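PDB 7LCE: D-glucosaminate-6-phosphate ammonia lyase from Salmonella typhimurium, which belongs to the selenocysteine synthase-like family of fold type I pyridoxal-phosphate enzymes and carries its cofactor covalently bound. Local coordinates for residues A[48-53]-A[250-255]; A[56-61]-A[256-261]. All blocks are in the same frame, centred on the assembly; numbering follows the deposited sequence.

Interaction 1: residues A[48-53]-A[250-255]; sequences DALVEK and NMVGLV
No flat group enters this contact: Leu50 and Val51 meet Met251 and Val252 through aliphatic carbons and a thioether, with no hydrogen bond between the segments. Met251 does most of the reaching. Its chain runs out from helix 248-262 and bends at the last torsion (chi3 67°), which swings CE round towards the backbone of the facing helix. The methyl comes to rest between two neighbouring side chains, with Met251 CE 3.8 Å from Leu50 CG and, on the Val51 branch beside the backbone N, 3.9 Å from Val51 CG2. It also touches the main chain directly, Met251 CE lying 3.9 Å from Val51 CA. With CG anti to the backbone N (chi1 -176°), Leu50 extends its branch point to the methionine methyl. Leu50 CD2 lies against the thioether, 4.0 Å from Met251 CE, while Leu50 CD1 makes a looser contact with Val252 CG2 at 4.4 Å. Val51 directs its CB away from the other segment, so it meets the methionine methyl with CA and the CG2 branch. The two short helical segments run nearly parallel, 21° apart, with their axes 11.0 Å from each other, a wide gap that the long methionine bridges. Strand 66-70 lies against the pair, Ile69 packing on Met251 and Tyr68 on Val51, while Ala40 of helix 31-41 covers Val252. Leu11 of the second subunit packs on Leu50 and Tyr6 of that subunit on Val252, so this helix pair lies between strand 66-70 of the large sheet and the N-terminal residues of a partner chain.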
# COMPACT_ATOMS: atom_id res chain seq x y z
N ASP A 48 18.26 39.51 18.48
CA ASP A 48 18.35 39.58 17.02
C ASP A 48 19.60 40.33 16.58
O ASP A 48 20.26 39.95 15.60
CB ASP A 48 17.09 40.24 16.44
CG ASP A 48 16.88 41.65 16.95
OD1 ASP A 48 17.32 41.95 18.08
OD2 ASP A 48 16.30 42.47 16.21
N ALA A 49 19.95 41.40 17.30
CA ALA A 49 21.17 42.15 16.99
C ALA A 49 22.42 41.42 17.44
O ALA A 49 23.47 41.53 16.79
CB ALA A 49 21.11 43.54 17.63
N LEU A 50 22.35 40.69 18.56
CA LEU A 50 23.50 39.93 19.02
C LEU A 50 23.81 38.77 18.09
O LEU A 50 24.98 38.47 17.83
CB LEU A 50 23.26 39.44 20.45
CG LEU A 50 24.44 38.70 21.09
CD1 LEU A 50 25.64 39.62 21.21
CD2 LEU A 50 24.03 38.15 22.44
N VAL A 51 22.78 38.09 17.59
CA VAL A 51 22.99 37.00 16.64
C VAL A 51 23.62 37.53 15.37
O VAL A 51 24.53 36.91 14.79
CB VAL A 51 21.66 36.28 16.35
CG1 VAL A 51 21.82 35.35 15.14
CG2 VAL A 51 21.18 35.50 17.57
N GLU A 52 23.15 38.68 14.90
CA GLU A 52 23.66 39.25 13.66
C GLU A 52 25.11 39.69 13.82
O GLU A 52 25.97 39.36 13.00
CB GLU A 52 22.77 40.43 13.24
CG GLU A 52 22.92 40.90 11.81
CD GLU A 52 22.43 39.87 10.81
OE1 GLU A 52 21.75 38.91 11.22
OE2 GLU A 52 22.73 40.02 9.60
N LYS A 53 25.40 40.42 14.91
CA LYS A 53 26.73 40.96 15.14
C LYS A 53 27.76 39.87 15.43
O LYS A 53 28.89 39.93 14.93
CB LYS A 53 26.69 41.97 16.29
CG LYS A 53 27.93 42.84 16.42
CD LYS A 53 28.11 43.71 15.18
CE LYS A 53 29.19 44.76 15.36
NZ LYS A 53 29.35 45.63 14.15
N ASN A 250 27.42 32.74 26.60
CA ASN A 250 28.39 31.91 25.89
C ASN A 250 28.56 32.34 24.43
O ASN A 250 29.61 32.07 23.84
CB ASN A 250 27.98 30.44 25.96
CG ASN A 250 28.25 29.83 27.32
OD1 ASN A 250 28.46 30.54 28.30
ND2 ASN A 250 28.25 28.50 27.39
N MET A 251 27.56 33.00 23.85
CA MET A 251 27.77 33.63 22.55
C MET A 251 28.90 34.65 22.62
O MET A 251 29.82 34.64 21.80
CB MET A 251 26.47 34.30 22.07
CG MET A 251 25.42 33.34 21.56
SD MET A 251 23.87 34.17 21.16
CE MET A 251 24.37 35.17 19.76
N VAL A 252 28.84 35.54 23.62
CA VAL A 252 29.92 36.50 23.83
C VAL A 252 31.21 35.78 24.20
O VAL A 252 32.30 36.18 23.77
CB VAL A 252 29.51 37.53 24.89
CG1 VAL A 252 30.67 38.46 25.22
CG2 VAL A 252 28.30 38.32 24.43
N GLY A 253 31.10 34.72 25.00
CA GLY A 253 32.29 33.99 25.41
C GLY A 253 33.06 33.42 24.24
O GLY A 253 34.30 33.45 24.22
N LEU A 254 32.35 32.89 23.24
CA LEU A 254 33.03 32.35 22.06
C LEU A 254 33.79 33.43 21.31
O LEU A 254 34.92 33.21 20.87
CB LEU A 254 32.01 31.67 21.14
CG LEU A 254 32.54 31.26 19.77
CD1 LEU A 254 33.64 30.21 19.90
CD2 LEU A 254 31.42 30.75 18.88
N VAL A 255 33.18 34.61 21.15
CA VAL A 255 33.84 35.69 20.42
C VAL A 255 35.10 36.14 21.15
O VAL A 255 36.16 36.33 20.54
CB VAL A 255 32.87 36.86 20.20
CG1 VAL A 255 33.57 38.00 19.48
CG2 VAL A 255 31.65 36.38 19.42

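Interaction 2: residues A[56-61]-A[256-261]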
# COMPACT_ATOMS: atom_id res chain seq x y z
N GLU A 56 28.99 38.32 12.38
CA GLU A 56 29.99 39.17 11.74
C GLU A 56 31.35 38.99 12.40
O GLU A 56 32.36 38.84 11.70
CB GLU A 56 29.54 40.64 11.84
CG GLU A 56 30.57 41.66 11.36
CD GLU A 56 30.12 43.10 11.61
OE1 GLU A 56 29.00 43.29 12.11
OE2 GLU A 56 30.91 44.03 11.32
N LEU A 57 31.40 38.99 13.73
CA LEU A 57 32.68 38.91 14.41
C LEU A 57 33.34 37.55 14.20
O LEU A 57 34.54 37.48 13.94
CB LEU A 57 32.51 39.20 15.90
CG LEU A 57 32.00 40.60 16.25
CD1 LEU A 57 31.81 40.77 17.76
CD2 LEU A 57 32.96 41.63 15.69
N VAL A 58 32.56 36.47 14.26
CA VAL A 58 33.12 35.14 14.04
C VAL A 58 33.64 35.01 12.62
O VAL A 58 34.71 34.43 12.38
CB VAL A 58 32.07 34.06 14.37
CG1 VAL A 58 32.53 32.70 13.89
CG2 VAL A 58 31.79 34.03 15.86
N SER A 59 32.91 35.56 11.65
CA SER A 59 33.31 35.44 10.25
C SER A 59 34.63 36.14 9.95
O SER A 59 35.30 35.76 8.99
CB SER A 59 32.20 35.99 9.36
OG SER A 59 31.00 35.28 9.55
N ARG A 60 35.02 37.13 10.75
CA ARG A 60 36.30 37.79 10.53
C ARG A 60 37.46 36.82 10.70
O ARG A 60 38.50 36.97 10.05
CB ARG A 60 36.46 38.99 11.46
CG ARG A 60 35.47 40.11 11.17
CD ARG A 60 35.63 41.27 12.13
NE ARG A 60 34.56 42.25 11.96
CZ ARG A 60 34.40 43.34 12.71
NH1 ARG A 60 35.24 43.63 13.69
NH2 ARG A 60 33.38 44.15 12.46
N TYR A 61 37.31 35.82 11.58
CA TYR A 61 38.38 34.86 11.79
C TYR A 61 38.37 33.75 10.75
O TYR A 61 39.43 33.17 10.46
CB TYR A 61 38.27 34.25 13.19
CG TYR A 61 38.26 35.27 14.31
CD1 TYR A 61 39.44 35.79 14.82
CD2 TYR A 61 37.06 35.70 14.86
CE1 TYR A 61 39.43 36.72 15.85
CE2 TYR A 61 37.04 36.63 15.89
CZ TYR A 61 38.23 37.13 16.38
OH TYR A 61 38.21 38.06 17.40
N TYR A 256 35.01 36.30 22.48
CA TYR A 256 36.19 36.70 23.24
C TYR A 256 37.22 35.58 23.32
O TYR A 256 38.42 35.84 23.46
CB TYR A 256 35.79 37.19 24.63
CG TYR A 256 35.41 38.65 24.65
CD1 TYR A 256 34.18 39.09 24.19
CD2 TYR A 256 36.31 39.61 25.12
CE1 TYR A 256 33.85 40.43 24.20
CE2 TYR A 256 35.98 40.95 25.13
CZ TYR A 256 34.75 41.36 24.67
OH TYR A 256 34.43 42.69 24.69
N ALA A 257 36.77 34.33 23.25
CA ALA A 257 37.71 33.22 23.20
C ALA A 257 38.43 33.16 21.85
O ALA A 257 39.60 32.76 21.79
CB ALA A 257 37.00 31.90 23.48
N LEU A 258 37.74 33.54 20.77
CA LEU A 258 38.39 33.58 19.47
C LEU A 258 39.47 34.66 19.41
O LEU A 258 40.54 34.44 18.83
CB LEU A 258 37.34 33.82 18.38
CG LEU A 258 36.49 32.60 18.02
CD1 LEU A 258 35.51 32.94 16.92
CD2 LEU A 258 37.37 31.43 17.62
N GLU A 259 39.21 35.83 20.00
CA GLU A 259 40.23 36.87 20.03
C GLU A 259 41.39 36.48 20.93
O GLU A 259 42.55 36.79 20.63
CB GLU A 259 39.62 38.20 20.47
CG GLU A 259 40.59 39.38 20.41
CD GLU A 259 41.10 39.65 19.00
OE1 GLU A 259 40.32 39.46 18.04
OE2 GLU A 259 42.27 40.05 18.85
N ASN A 260 41.10 35.80 22.04
CA ASN A 260 42.16 35.32 22.92
C ASN A 260 43.02 34.27 22.23
O ASN A 260 44.20 34.12 22.55
CB ASN A 260 41.57 34.77 24.22
CG ASN A 260 42.61 34.60 25.31
OD1 ASN A 260 43.22 33.54 25.44
ND2 ASN A 260 42.82 35.64 26.10
N TYR A 261 42.43 33.51 21.31
CA TYR A 261 43.18 32.55 20.51
C TYR A 261 43.97 33.24 19.41
O TYR A 261 45.08 32.82 19.08
CB TYR A 261 42.22 31.51 19.93
CG TYR A 261 42.86 30.38 19.16
CD1 TYR A 261 43.38 29.27 19.83
CD2 TYR A 261 42.91 30.39 17.77
CE1 TYR A 261 43.96 28.23 19.13
CE2 TYR A 261 43.49 29.35 17.07
CZ TYR A 261 44.01 28.27 17.75
OH TYR A 261 44.58 27.23 17.05
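Val58 and Tyr61, one helical turn apart, face Leu258 and Glu259. Starting from Glu56, the helix first sets up an internal salt bridge: Arg60 NH2 lies 2.7 Å from Glu56 OE2, reached from above the carboxylate plane. Leu57 CD2 lies over one face of that guanidinium, towards its rim. Val58 then offers CG2 to Leu258 CD1 at 4.0 Å, beside Ile69 of strand 66-70. This strand is outermost, within this chain, in the seven-stranded mixed sheet of the fold type I large domain; helix 47-62 leads into it, and the axes of the two segments are inclined at 25° and approach to 10.3 Å. Ser59, on the far side, hydrogen-bonds through OG to Ser67 of the same strand. Tyr61 carries the rest of the contact. Leu258 CB sits over one face of its ring, 4.0 Å from the centroid, in a CH-pi contact, and Leu258 CD1 lies over the same face, near its rim at CD2. In the ring plane, Tyr61 OH donates a hydrogen bond to Glu259 OE1 (2.6 Å), arriving on the anti side of a carboxylate turned 48° from the ring. Glu259 folds back at chi2 (61°) to bring OE1 there, and a bound calcium ion lies about 5 Å from its side chain.

In the fold
From the N terminus, helix 47-62 supplies 48-53 and then 56-61; the chain next builds the seven-stranded sheet, passes the cofactor-bearing Lys213, and returns as helix 248-262 with 250-255 and 256-261. Each contact closes a loop of nearly 200 residues. Because the partners recur in the same order, the loops cross instead of nesting, as expected of two near-parallel helices. Interactions 1 and 2 are successive steps along this single pairing, their centres about 11 Å apart, joined where Val255 CG1 meets Leu57 CD1 at 3.7 Å. Together they fasten helix 47-62, which precedes the sheet's first strand, to helix 248-262, the second helix after its last, alongside the second subunit.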